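Side-chain contacts in ABC-type transport system, molybdenum-specific extracellular solute-binding protein (Clostridium difficile, PDB 4KD5), which probably binds molybdate or tungstate outside the cell and delivers it to an ABC-type importer: residues Glu18-Ala21 with Lys22-Glu25; Gly220-Ile223 with Phe224-Phe227; Lys209-Glu212 with Glu213-Ser217; Lys200-Lys203 with Asn204-Ala207; Gln47-Glu51 with Gln52-Cys56. One frame throughout, in Å; residues are numbered along the deposited sequence. Where two conformers were deposited one is given.

Contact 1: residues Glu18-Ala21 with Lys22-Glu25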
loop_
_atom_site.group_PDB
_atom_site.type_symbol
_atom_site.label_atom_id
_atom_site.label_comp_id
_atom_site.label_asym_id
_atom_site.label_seq_id
_atom_site.Cartn_x
_atom_site.Cartn_y
_atom_site.Cartn_z
ATOM N N GLU A 18 7.360 24.418 11.181
ATOM C CA GLU A 18 8.540 24.768 10.399
ATOM C C GLU A 18 9.216 23.536 9.805
ATOM O O GLU A 18 9.751 23.588 8.700
ATOM C CB GLU A 18 9.530 25.585 11.237
ATOM C CG GLU A 18 8.926 26.828 11.882
ATOM C CD GLU A 18 8.303 26.546 13.237
ATOM O OE1 GLU A 18 9.049 26.192 14.173
ATOM O OE2 GLU A 18 7.067 26.672 13.364
ATOM N N ALA A 19 9.176 22.423 10.528
ATOM C CA ALA A 19 9.785 21.187 10.044
ATOM C C ALA A 19 8.946 20.531 8.949
ATOM O O ALA A 19 9.484 19.991 7.980
ATOM C CB ALA A 19 10.006 20.217 11.187
HETATM N N MSE A 20 7.627 20.586 9.112
HETATM C CA MSE A 20 6.696 19.927 8.197
HETATM C C MSE A 20 6.686 20.554 6.809
HETATM O O MSE A 20 6.299 19.913 5.833
HETATM C CB MSE A 20 5.280 19.931 8.774
HETATM C CG MSE A 20 5.110 19.108 10.036
HETATM SE SE MSE A 20 5.797 17.301 9.888
HETATM C CE MSE A 20 4.552 16.631 8.570
ATOM N N ALA A 21 7.109 21.810 6.723
ATOM C CA ALA A 21 7.207 22.490 5.436
ATOM C C ALA A 21 8.353 21.930 4.592
ATOM O O ALA A 21 8.219 21.774 3.379
ATOM C CB ALA A 21 7.370 23.982 5.641
ATOM N N LYS A 22 9.480 21.638 5.232
ATOM C CA LYS A 22 10.607 21.017 4.542
ATOM C C LYS A 22 10.289 19.549 4.254
ATOM O O LYS A 22 10.768 18.988 3.272
ATOM C CB LYS A 22 11.881 21.142 5.380
ATOM C CG LYS A 22 13.146 20.624 4.714
ATOM C CD LYS A 22 13.617 21.551 3.602
ATOM C CE LYS A 22 15.137 21.543 3.467
ATOM N NZ LYS A 22 15.702 20.200 3.166
ATOM N N ILE A 23 9.476 18.939 5.113
ATOM C CA ILE A 23 8.999 17.573 4.890
ATOM C C ILE A 23 8.135 17.482 3.620
ATOM O O ILE A 23 8.237 16.519 2.851
ATOM C CB ILE A 23 8.202 17.044 6.110
ATOM C CG1 ILE A 23 9.127 16.784 7.305
ATOM C CG2 ILE A 23 7.431 15.784 5.751
ATOM C CD1 ILE A 23 10.117 15.655 7.092
ATOM N N GLU A 24 7.296 18.491 3.398
ATOM C CA GLU A 24 6.416 18.520 2.232
ATOM C C GLU A 24 7.180 18.637 0.914
ATOM O O GLU A 24 6.960 17.853 -0.006
ATOM C CB GLU A 24 5.396 19.660 2.358
ATOM C CG GLU A 24 4.084 19.272 3.016
ATOM C CD GLU A 24 3.236 20.475 3.396
ATOM O OE1 GLU A 24 2.130 20.629 2.835
ATOM O OE2 GLU A 24 3.672 21.261 4.264
ATOM N N GLU A 25 8.077 19.616 0.830
ATOM C CA GLU A 25 8.856 19.839 -0.389
ATOM C C GLU A 25 9.804 18.680 -0.687
ATOM O O GLU A 25 10.135 18.421 -1.843
ATOM C CB GLU A 25 9.627 21.167 -0.317
ATOM C CG GLU A 25 11.088 21.048 0.129
ATOM C CD GLU A 25 12.065 21.348 -0.996
ATOM O OE1 GLU A 25 13.251 21.624 -0.708
ATOM O OE2 GLU A 25 11.649 21.299 -2.172
#
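Ala19 O is gripped by two backbone N-H groups of the following turn. Ile23 N lies 3.1 Å from Ala19 O, in the carbonyl plane, and makes the regular helical bond, while Lys22 N adds a weak and strongly bent one. The same oxygen is also covered by carbon, because CG1 of Ile23 comes within 3.3 Å of Ala19 O. The first torsion of Ile23 (chi1 -71°) explains this, setting CG1 beside the backbone N and CG2 on the other side of CB, anti to that N. CG2 then meets the selenomethionine Met20, whose chain bends at both chi2 and chi3 and offers its methyl CE at 4.1 Å from Ile23 CG2, the two side chains passing at a slant. These residues belong to helix 17-28, the crossover helix of the beta-alpha-beta unit that runs from strand 6-13 to the parallel strand 34-41. Its start lies close to Ser15, a residue predicted to bind molybdate. On the buried face Ile23 is covered by Phe211, Phe214 and Leu215 of helix 205-215 and by Ile223 and Phe224 of helix 218-226. Met20 leans instead on Tyr40, in strand 34-41. Glu24 N bonds to Met20 O at 3.0 Å from above the carbonyl plane, and the side chain of Glu24, extended beyond CG, runs alongside that carbonyl. Glu24 OE2 comes to 3.3 Å from Met20 O; the pair consists of two acceptors, and the approach may somewhat disfavour the charged form of the carboxylate. Glu24 also rests on Leu36 and Val38.

Contact 2: residues Gly220-Ile223 with Phe224-Phe227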
loop_
_atom_site.group_PDB
_atom_site.type_symbol
_atom_site.label_atom_id
_atom_site.label_comp_id
_atom_site.label_asym_id
_atom_site.label_seq_id
_atom_site.Cartn_x
_atom_site.Cartn_y
_atom_site.Cartn_z
ATOM N N GLY A 220 14.394 11.765 6.381
ATOM C CA GLY A 220 13.321 12.456 7.079
ATOM C C GLY A 220 13.732 12.857 8.486
ATOM O O GLY A 220 13.436 13.967 8.934
ATOM N N GLN A 221 14.415 11.950 9.180
ATOM C CA GLN A 221 14.959 12.239 10.501
ATOM C C GLN A 221 15.939 13.406 10.453
ATOM O O GLN A 221 15.905 14.285 11.316
ATOM C CB GLN A 221 15.636 10.993 11.079
ATOM C CG GLN A 221 14.672 9.904 11.514
ATOM C CD GLN A 221 13.870 10.287 12.739
ATOM O OE1 GLN A 221 14.361 10.205 13.865
ATOM N NE2 GLN A 221 12.630 10.717 12.526
ATOM N N LYS A 222 16.805 13.415 9.442
ATOM C CA LYS A 222 17.764 14.506 9.263
ATOM C C LYS A 222 17.091 15.849 8.990
ATOM O O LYS A 222 17.668 16.901 9.256
ATOM C CB LYS A 222 18.767 14.183 8.148
ATOM C CG LYS A 222 19.815 13.143 8.520
ATOM C CD LYS A 222 20.909 13.056 7.461
ATOM C CE LYS A 222 21.875 11.912 7.739
ATOM N NZ LYS A 222 22.971 11.847 6.724
ATOM N N ILE A 223 15.878 15.808 8.448
ATOM C CA ILE A 223 15.101 17.025 8.223
ATOM C C ILE A 223 14.624 17.603 9.555
ATOM O O ILE A 223 14.730 18.806 9.793
ATOM C CB ILE A 223 13.905 16.773 7.277
ATOM C CG1 ILE A 223 14.394 16.630 5.835
ATOM C CG2 ILE A 223 12.896 17.903 7.356
ATOM C CD1 ILE A 223 13.280 16.402 4.844
ATOM N N PHE A 224 14.117 16.738 10.427
ATOM C CA PHE A 224 13.674 17.164 11.746
ATOM C C PHE A 224 14.842 17.672 12.593
ATOM O O PHE A 224 14.648 18.494 13.485
ATOM C CB PHE A 224 12.949 16.021 12.467
ATOM C CG PHE A 224 11.568 15.743 11.942
ATOM C CD1 PHE A 224 10.537 16.646 12.147
ATOM C CD2 PHE A 224 11.296 14.565 11.264
ATOM C CE1 PHE A 224 9.261 16.384 11.669
ATOM C CE2 PHE A 224 10.023 14.299 10.789
ATOM C CZ PHE A 224 9.004 15.213 10.993
ATOM N N GLU A 225 16.048 17.189 12.306
ATOM C CA GLU A 225 17.245 17.614 13.035
ATOM C C GLU A 225 17.772 18.982 12.584
ATOM O O GLU A 225 18.541 19.628 13.297
ATOM C CB GLU A 225 18.332 16.527 12.971
ATOM C CG GLU A 225 17.951 15.246 13.710
ATOM C CD GLU A 225 18.807 14.052 13.322
ATOM O OE1 GLU A 225 19.818 14.244 12.615
ATOM O OE2 GLU A 225 18.463 12.918 13.723
ATOM N N GLU A 226 17.353 19.419 11.400
ATOM C CA GLU A 226 17.643 20.775 10.941
ATOM C C GLU A 226 16.876 21.775 11.794
ATOM O O GLU A 226 17.265 22.932 11.921
ATOM C CB GLU A 226 17.232 20.949 9.474
ATOM C CG GLU A 226 17.974 20.071 8.480
ATOM C CD GLU A 226 17.387 20.154 7.080
ATOM O OE1 GLU A 226 16.507 21.009 6.851
ATOM O OE2 GLU A 226 17.802 19.363 6.206
ATOM N N PHE A 227 15.774 21.317 12.372
ATOM C CA PHE A 227 14.880 22.203 13.099
ATOM C C PHE A 227 14.982 22.017 14.612
ATOM O O PHE A 227 14.109 22.459 15.363
ATOM C CB PHE A 227 13.440 22.033 12.592
ATOM C CG PHE A 227 13.244 22.494 11.169
ATOM C CD1 PHE A 227 12.846 23.794 10.899
ATOM C CD2 PHE A 227 13.480 21.636 10.103
ATOM C CE1 PHE A 227 12.675 24.229 9.593
ATOM C CE2 PHE A 227 13.311 22.065 8.793
ATOM C CZ PHE A 227 12.908 23.362 8.539
#
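Phe224 leans obliquely against the carbonyl of Gly220, one turn earlier in helix 218-226. Its CB sits 3.6 Å from Gln221 O. With CG beside the backbone N (chi1 -74°), the ring turns toward the start of the helix: CG is 4.0 Å from Gly220 O, CD2 closes to 3.2 Å from Gly220 O, and CE2 draws off again to 3.9 Å from that atom. Gly220 O is thus touched by ring carbons while it accepts the N-H of Phe224 itself. CD2 also has Gln221 NE2 at 4.3 Å, an amide nitrogen held elsewhere by hydrogen bonds to Leu215 O and Leu84 O. Further out, the ring reaches Ala19 of helix 17-28 and Leu84 and Val85 of strand 82-94. The second phenylalanine behaves differently: Phe227 turns its edge to the helix, with CD2 3.1 Å from Ile223 O and that oxygen in the ring plane. Glu226 N bonds to Ile223 O at 3.1 Å from well above the carbonyl plane, a three-residue step at the end of the helix. Helix 218-226, packed against both helix 17-28 and strand 82-94, is part of the layered alpha/beta architecture of the periplasmic binding protein fold.

Contact 3: residues Lys209-Glu212 with Glu213-Ser217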
loop_
_atom_site.group_PDB
_atom_site.type_symbol
_atom_site.label_atom_id
_atom_site.label_comp_id
_atom_site.label_asym_id
_atom_site.label_seq_id
_atom_site.Cartn_x
_atom_site.Cartn_y
_atom_site.Cartn_z
ATOM N N LYS A 209 0.885 5.066 5.680
ATOM C CA LYS A 209 1.987 4.265 6.199
ATOM C C LYS A 209 3.287 4.575 5.466
ATOM O O LYS A 209 4.358 4.621 6.065
ATOM C CB LYS A 209 1.675 2.769 6.074
ATOM C CG LYS A 209 0.537 2.262 6.944
ATOM C CD LYS A 209 0.596 0.732 7.069
ATOM C CE LYS A 209 -0.635 0.175 7.781
ATOM N NZ LYS A 209 -0.467 -1.237 8.246
ATOM N N LYS A 210 3.183 4.778 4.158
ATOM C CA LYS A 210 4.351 5.080 3.338
ATOM C C LYS A 210 4.914 6.465 3.641
ATOM O O LYS A 210 6.125 6.660 3.640
ATOM C CB LYS A 210 4.021 4.956 1.847
ATOM C CG LYS A 210 4.425 3.631 1.211
ATOM C CD LYS A 210 3.749 2.439 1.871
ATOM C CE LYS A 210 4.152 1.130 1.200
ATOM N NZ LYS A 210 5.625 0.887 1.251
ATOM N N PHE A 211 4.036 7.429 3.896
ATOM C CA PHE A 211 4.495 8.759 4.274
ATOM C C PHE A 211 5.074 8.760 5.680
ATOM O O PHE A 211 5.993 9.519 5.976
ATOM C CB PHE A 211 3.385 9.806 4.166
ATOM C CG PHE A 211 3.787 11.158 4.688
ATOM C CD1 PHE A 211 4.807 11.876 4.078
ATOM C CD2 PHE A 211 3.155 11.707 5.792
ATOM C CE1 PHE A 211 5.184 13.122 4.561
ATOM C CE2 PHE A 211 3.527 12.952 6.278
ATOM C CZ PHE A 211 4.541 13.659 5.661
ATOM N N GLU A 212 4.531 7.916 6.548
ATOM C CA GLU A 212 5.054 7.796 7.905
ATOM C C GLU A 212 6.473 7.233 7.878
ATOM O O GLU A 212 7.332 7.655 8.654
ATOM C CB GLU A 212 4.152 6.913 8.776
ATOM C CG GLU A 212 4.610 6.830 10.228
ATOM C CD GLU A 212 3.814 5.839 11.059
ATOM O OE1 GLU A 212 4.427 5.188 11.927
ATOM O OE2 GLU A 212 2.588 5.720 10.858
ATOM N N GLU A 213 6.728 6.280 6.987
ATOM C CA GLU A 213 8.064 5.698 6.911
ATOM C C GLU A 213 9.103 6.658 6.337
ATOM O O GLU A 213 10.294 6.488 6.568
ATOM C CB GLU A 213 8.060 4.361 6.164
ATOM C CG GLU A 213 8.255 3.150 7.078
ATOM C CD GLU A 213 9.593 3.159 7.810
ATOM O OE1 GLU A 213 9.692 2.504 8.868
ATOM O OE2 GLU A 213 10.548 3.807 7.328
ATOM N N PHE A 214 8.654 7.674 5.608
ATOM C CA PHE A 214 9.567 8.713 5.145
ATOM C C PHE A 214 10.025 9.539 6.339
ATOM O O PHE A 214 11.185 9.934 6.431
ATOM C CB PHE A 214 8.907 9.623 4.106
ATOM C CG PHE A 214 9.728 10.832 3.760
ATOM C CD1 PHE A 214 10.896 10.705 3.022
ATOM C CD2 PHE A 214 9.332 12.097 4.169
ATOM C CE1 PHE A 214 11.661 11.820 2.701
ATOM C CE2 PHE A 214 10.088 13.217 3.851
ATOM C CZ PHE A 214 11.255 13.077 3.114
ATOM N N LEU A 215 9.092 9.790 7.249
ATOM C CA LEU A 215 9.370 10.541 8.465
ATOM C C LEU A 215 10.355 9.788 9.353
ATOM O O LEU A 215 11.223 10.390 9.982
ATOM C CB LEU A 215 8.068 10.804 9.227
ATOM C CG LEU A 215 6.953 11.534 8.482
ATOM C CD1 LEU A 215 5.710 11.682 9.353
ATOM C CD2 LEU A 215 7.433 12.893 8.021
ATOM N N LEU A 216 10.217 8.466 9.387
ATOM C CA LEU A 216 11.050 7.614 10.227
ATOM C C LEU A 216 12.348 7.231 9.520
ATOM O O LEU A 216 13.194 6.536 10.085
ATOM C CB LEU A 216 10.275 6.359 10.641
ATOM C CG LEU A 216 8.958 6.582 11.384
ATOM C CD1 LEU A 216 8.158 5.296 11.496
ATOM C CD2 LEU A 216 9.210 7.155 12.772
ATOM N N SER A 217 12.506 7.693 8.282
ATOM C CA SER A 217 13.694 7.371 7.488
ATOM C C SER A 217 14.861 8.307 7.794
ATOM O O SER A 217 14.674 9.372 8.390
ATOM C CB SER A 217 13.371 7.415 5.995
ATOM O OG SER A 217 13.293 8.751 5.532
#
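Phe211 and Leu215, one turn apart on helix 205-215, make the main apolar contact. Leu215 CG lies over one face of the Phe211 ring, 4.2 Å above its plane and displaced toward the rim, and both methyls lie over that same face, CD2 3.8 Å from Phe211 CZ and CD1 4.0 Å from Phe211 CE2. The ring reaches this place because Phe211 CG is anti to the backbone N (chi1 174°). Phe214 takes the same first torsion and meets its neighbour more loosely, its CD2 4.3 Å from Phe211 CE1. Both rings also pack on Tyr27, that of Phe211 edge-to-face. A second pair, Glu212 and Leu216, runs side by side in one direction, with Glu212 OE1 3.8 Å from Leu216 CD1.

The backbone bonds are uneven in strength. Glu213 N to Lys209 O (3.0 Å) and Leu216 N to Glu212 O (3.1 Å) are sound, whereas those from Phe214 N to Lys210 O and from Leu215 N to Phe211 O are weak. At the end of the helix Ser217 OG lies 2.6 Å from Phe214 O, though the proton is not settled, since Ser217 OG is also hydrogen-bonded to Lys29 O of the second subunit. Ser217 OG also caps helix 218-226 weakly through Gly220 N.

Val30 of the second subunit packs on Phe214 and Ser217. The chemistry therefore divides the contact: Phe211 and Leu215 pack the helix on its own subunit, while Glu213, and Ser217 just beyond the helix, give polar groups to the second subunit, Glu213 OE2 to Ser32 OG.

Contact 4: residues Lys200-Lys203 with Asn204-Ala207. With FMT (formic acid), chain F; FMT (formic acid), chain H.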
loop_
_atom_site.group_PDB
_atom_site.type_symbol
_atom_site.label_atom_id
_atom_site.label_comp_id
_atom_site.label_asym_id
_atom_site.label_seq_id
_atom_site.Cartn_x
_atom_site.Cartn_y
_atom_site.Cartn_z
ATOM N N LYS A 200 -7.152 5.109 11.928
ATOM C CA LYS A 200 -7.887 3.908 11.521
ATOM C C LYS A 200 -8.937 4.188 10.448
ATOM O O LYS A 200 -9.081 3.427 9.491
ATOM C CB LYS A 200 -8.548 3.273 12.747
ATOM C CG LYS A 200 -9.219 1.937 12.490
ATOM C CD LYS A 200 -8.195 0.849 12.237
ATOM C CE LYS A 200 -8.564 -0.423 12.985
ATOM N NZ LYS A 200 -8.777 -0.170 14.438
ATOM N N ALA A 201 -9.661 5.291 10.605
ATOM C CA ALA A 201 -10.745 5.635 9.685
ATOM C C ALA A 201 -10.257 6.147 8.335
ATOM O O ALA A 201 -11.057 6.356 7.423
ATOM C CB ALA A 201 -11.673 6.645 10.315
ATOM N N SER A 202 -8.950 6.370 8.221
ATOM C CA SER A 202 -8.360 6.867 6.979
ATOM C C SER A 202 -8.710 5.984 5.788
ATOM O O SER A 202 -8.725 4.756 5.892
ATOM C CB SER A 202 -6.843 6.954 7.114
ATOM O OG SER A 202 -6.239 7.141 5.855
ATOM N N LYS A 203 -8.995 6.618 4.658
ATOM C CA LYS A 203 -9.311 5.897 3.433
ATOM C C LYS A 203 -8.061 5.677 2.596
ATOM O O LYS A 203 -8.122 5.124 1.501
ATOM C CB LYS A 203 -10.376 6.653 2.634
ATOM C CG LYS A 203 -11.798 6.412 3.119
ATOM C CD LYS A 203 -12.623 7.691 3.100
ATOM C CE LYS A 203 -14.033 7.434 2.589
ATOM N NZ LYS A 203 -14.685 6.282 3.268
ATOM N N ASN A 204 -6.926 6.120 3.125
ATOM C CA ASN A 204 -5.637 5.897 2.486
ATOM C C ASN A 204 -4.596 5.414 3.493
ATOM O O ASN A 204 -3.565 6.061 3.688
ATOM C CB ASN A 204 -5.151 7.172 1.784
ATOM C CG ASN A 204 -6.033 7.571 0.624
ATOM O OD1 ASN A 204 -6.901 8.432 0.759
ATOM N ND2 ASN A 204 -5.817 6.944 -0.529
ATOM N N VAL A 205 -4.875 4.274 4.121
ATOM C CA VAL A 205 -3.995 3.716 5.142
ATOM C C VAL A 205 -2.587 3.465 4.615
ATOM O O VAL A 205 -1.607 3.896 5.220
ATOM C CB VAL A 205 -4.590 2.433 5.764
ATOM C CG1 VAL A 205 -3.608 1.794 6.727
ATOM C CG2 VAL A 205 -5.878 2.744 6.492
ATOM N N ASP A 206 -2.490 2.790 3.477
ATOM C CA ASP A 206 -1.194 2.481 2.875
ATOM C C ASP A 206 -0.395 3.718 2.457
ATOM O O ASP A 206 0.800 3.808 2.730
ATOM C CB ASP A 206 -1.360 1.517 1.696
ATOM C CG ASP A 206 -1.382 0.062 2.135
ATOM O OD1 ASP A 206 -2.482 -0.474 2.387
ATOM O OD2 ASP A 206 -0.291 -0.542 2.229
ATOM N N ALA A 207 -1.051 4.673 1.807
ATOM C CA ALA A 207 -0.392 5.928 1.457
ATOM C C ALA A 207 0.099 6.654 2.713
ATOM O O ALA A 207 1.130 7.328 2.692
ATOM C CB ALA A 207 -1.325 6.812 0.664
HETATM C C FMT F . -3.436 4.084 -0.884
HETATM O O1 FMT F . -3.982 3.993 0.216
HETATM O O2 FMT F . -2.360 3.556 -1.165
HETATM C C FMT H . -10.523 7.350 13.603
HETATM O O1 FMT H . -10.228 6.249 13.134
HETATM O O2 FMT H . -11.434 8.072 13.196
#
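The ST turn that leads into helix 205-215 is closed by Ser202 and Asn204. Asn204 N donates to Ser202 OG over 3.0 Å, at an N-H...O angle of 153°, spanning two residues as this turn requires. Ser202 OG stands anti to its own backbone N (chi1 167°) and beside the carbonyl carbon, which directs the hydroxyl along the chain toward Asn204. The hydroxyl is also hydrogen-bonded to OD1 of Asp57, so one oxygen ties the turn both to the start of the helix and to the segment before strand 58-60.

A methyl group adds van der Waals contact: Val205 CG2 comes to 3.5 Å from Ser202 O. Asn204 sits at the N-cap position, but its side chain caps no backbone N; it folds back on the preceding peptide, with CG 3.3 Å from Lys203 O. Asn204 and Ala207 both rest on Val6 and Leu8 of strand 6-13.

Two formic acid molecules, probably from the crystallisation liquor, occupy backbone amides at the two ends. Ala201 N donates to O1 of one formic acid at 2.8 Å. Ala207 N reaches O1 of the other at 3.4 Å, a weak bond from an amide in the first turn of the helix, where the helix dipole would be expected to favour the group if it is ionised. Asp206 packs against Asp206 of the second subunit.

The whole is a strand-to-helix connection, strand 193-198 giving way to helix 205-215 through an ST turn.

Contact 5: residues Gln47-Glu51 with Gln52-Cys56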
loop_
_atom_site.group_PDB
_atom_site.type_symbol
_atom_site.label_atom_id
_atom_site.label_comp_id
_atom_site.label_asym_id
_atom_site.label_seq_id
_atom_site.Cartn_x
_atom_site.Cartn_y
_atom_site.Cartn_z
ATOM N N GLN A 47 -7.132 15.446 18.996
ATOM C CA GLN A 47 -7.639 14.151 19.443
ATOM C C GLN A 47 -9.164 14.107 19.368
ATOM O O GLN A 47 -9.742 13.125 18.896
ATOM C CB GLN A 47 -7.178 13.873 20.879
ATOM C CG GLN A 47 -7.843 12.672 21.538
ATOM C CD GLN A 47 -7.634 12.636 23.043
ATOM O OE1 GLN A 47 -6.690 13.227 23.567
ATOM N NE2 GLN A 47 -8.520 11.941 23.748
ATOM N N GLN A 48 -9.804 15.182 19.824
ATOM C CA GLN A 48 -11.263 15.282 19.839
ATOM C C GLN A 48 -11.867 15.199 18.438
ATOM O O GLN A 48 -12.884 14.538 18.237
ATOM C CB GLN A 48 -11.696 16.578 20.536
ATOM C CG GLN A 48 -11.355 16.624 22.017
ATOM C CD GLN A 48 -11.066 18.028 22.517
ATOM O OE1 GLN A 48 -10.420 18.209 23.550
ATOM N NE2 GLN A 48 -11.543 19.029 21.786
ATOM N N GLN A 49 -11.237 15.864 17.473
ATOM C CA GLN A 49 -11.704 15.829 16.088
ATOM C C GLN A 49 -11.654 14.420 15.505
ATOM O O GLN A 49 -12.596 13.978 14.848
ATOM C CB GLN A 49 -10.890 16.791 15.217
ATOM C CG GLN A 49 -11.185 18.257 15.470
ATOM C CD GLN A 49 -12.648 18.600 15.267
ATOM O OE1 GLN A 49 -13.188 18.444 14.172
ATOM N NE2 GLN A 49 -13.300 19.063 16.330
ATOM N N ILE A 50 -10.548 13.726 15.746
ATOM C CA ILE A 50 -10.400 12.338 15.325
ATOM C C ILE A 50 -11.472 11.474 15.998
ATOM O O ILE A 50 -11.995 10.536 15.397
ATOM C CB ILE A 50 -8.984 11.812 15.651
ATOM C CG1 ILE A 50 -7.935 12.623 14.893
ATOM C CG2 ILE A 50 -8.848 10.339 15.314
ATOM C CD1 ILE A 50 -6.509 12.227 15.202
ATOM N N GLU A 51 -11.807 11.812 17.242
ATOM C CA GLU A 51 -12.849 11.105 17.979
ATOM C C GLU A 51 -14.241 11.404 17.425
ATOM O O GLU A 51 -15.148 10.589 17.565
ATOM C CB GLU A 51 -12.783 11.443 19.477
ATOM C CG GLU A 51 -11.599 10.836 20.222
ATOM C CD GLU A 51 -11.416 11.416 21.620
ATOM O OE1 GLU A 51 -11.602 12.639 21.790
ATOM O OE2 GLU A 51 -11.079 10.651 22.549
ATOM N N GLN A 52 -14.405 12.573 16.810
ATOM C CA GLN A 52 -15.676 12.958 16.200
ATOM C C GLN A 52 -15.827 12.327 14.818
ATOM O O GLN A 52 -16.934 12.233 14.287
ATOM C CB GLN A 52 -15.799 14.486 16.101
ATOM C CG GLN A 52 -15.898 15.198 17.448
ATOM C CD GLN A 52 -15.752 16.707 17.344
ATOM O OE1 GLN A 52 -15.896 17.286 16.267
ATOM N NE2 GLN A 52 -15.460 17.350 18.470
ATOM N N GLY A 53 -14.710 11.904 14.237
ATOM C CA GLY A 53 -14.724 11.275 12.929
ATOM C C GLY A 53 -14.251 12.178 11.804
ATOM O O GLY A 53 -14.594 11.965 10.642
ATOM N N ALA A 54 -13.464 13.192 12.155
ATOM C CA ALA A 54 -12.875 14.084 11.163
ATOM C C ALA A 54 -11.879 13.310 10.314
ATOM O O ALA A 54 -11.028 12.591 10.844
ATOM C CB ALA A 54 -12.191 15.252 11.838
ATOM N N PRO A 55 -11.971 13.474 8.987
ATOM C CA PRO A 55 -11.185 12.690 8.025
ATOM C C PRO A 55 -9.692 13.005 8.054
ATOM O O PRO A 55 -9.188 13.743 7.202
ATOM C CB PRO A 55 -11.782 13.093 6.674
ATOM C CG PRO A 55 -12.356 14.451 6.903
ATOM C CD PRO A 55 -12.854 14.450 8.321
ATOM N N CYS A 56 -8.992 12.446 9.033
ATOM C CA CYS A 56 -7.552 12.628 9.140
ATOM C C CYS A 56 -6.851 11.326 8.785
ATOM O O CYS A 56 -7.364 10.246 9.060
ATOM C CB CYS A 56 -7.178 13.075 10.551
ATOM S SG CYS A 56 -7.820 14.699 10.999
#
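Gln49 O and Ala54 N, 2.9 Å apart, make the long bond of the Schellman motif that ends helix 43-52; its inner bond, from Gly53 N to Ile50 O, is weak. Gly53 holds the C-prime position with positive phi. Ala54 CB tucks in beside the Gln49 carbonyl, 3.9 Å from Gln49 CB.

The two glutamines that flank this end start alike and finish differently. In both, the first torsion (chi1 -72° in Gln49, -67° in Gln52) sets CG beside the backbone N. Gln49 then bends at chi2, whereas Gln52 is extended beyond CG and lies back along the helix, its CG 3.2 Å from Gln48 O. Unlike in shape, the chains still bring their ends together: they cross at a slant with their amide planes nearly perpendicular (79°), Gln49 NE2 being 3.1 Å from Gln52 OE1. Asn39 of the third subunit bonds to the backbone O of Gln52.

On another side of the helix Glu51, also extended beyond CG, lies against Val69 and Leu70 of helix 65-72. Its OE2 is close to Glu73 OE1, a pair of like charges that may be eased by the Gln47 N-H: Gln47 NE2 gives a nearly straight bond, reaching Glu51 OE2 at 3.1 Å from above the carboxylate plane.

How the contacts relate
Contacts 1, 2 and 3 form one packed cluster: the centre of contact 1 is about 9 Å from that of contact 2 and about 13 Å from that of contact 3. Ile23 links all three, its CD1 3.6 Å from Ile223 CG2 and its CG2 3.6 Å from Phe211 CZ. Contact 4 opens the helix that contact 3 closes. It also touches contact 5 through Ser202 CB and Cys56 O, 3.9 Å apart. Contacts 1 and 5 stand about 12 Å apart at their nearest atoms, yet each lies near a predicted molybdate residue: the Glu18 side chain is about 6 Å from that of Ser15, and the Gln48 side chain about 9 Å from that of Ser43. Contacts 3 and 4 lie away from the annotated sites.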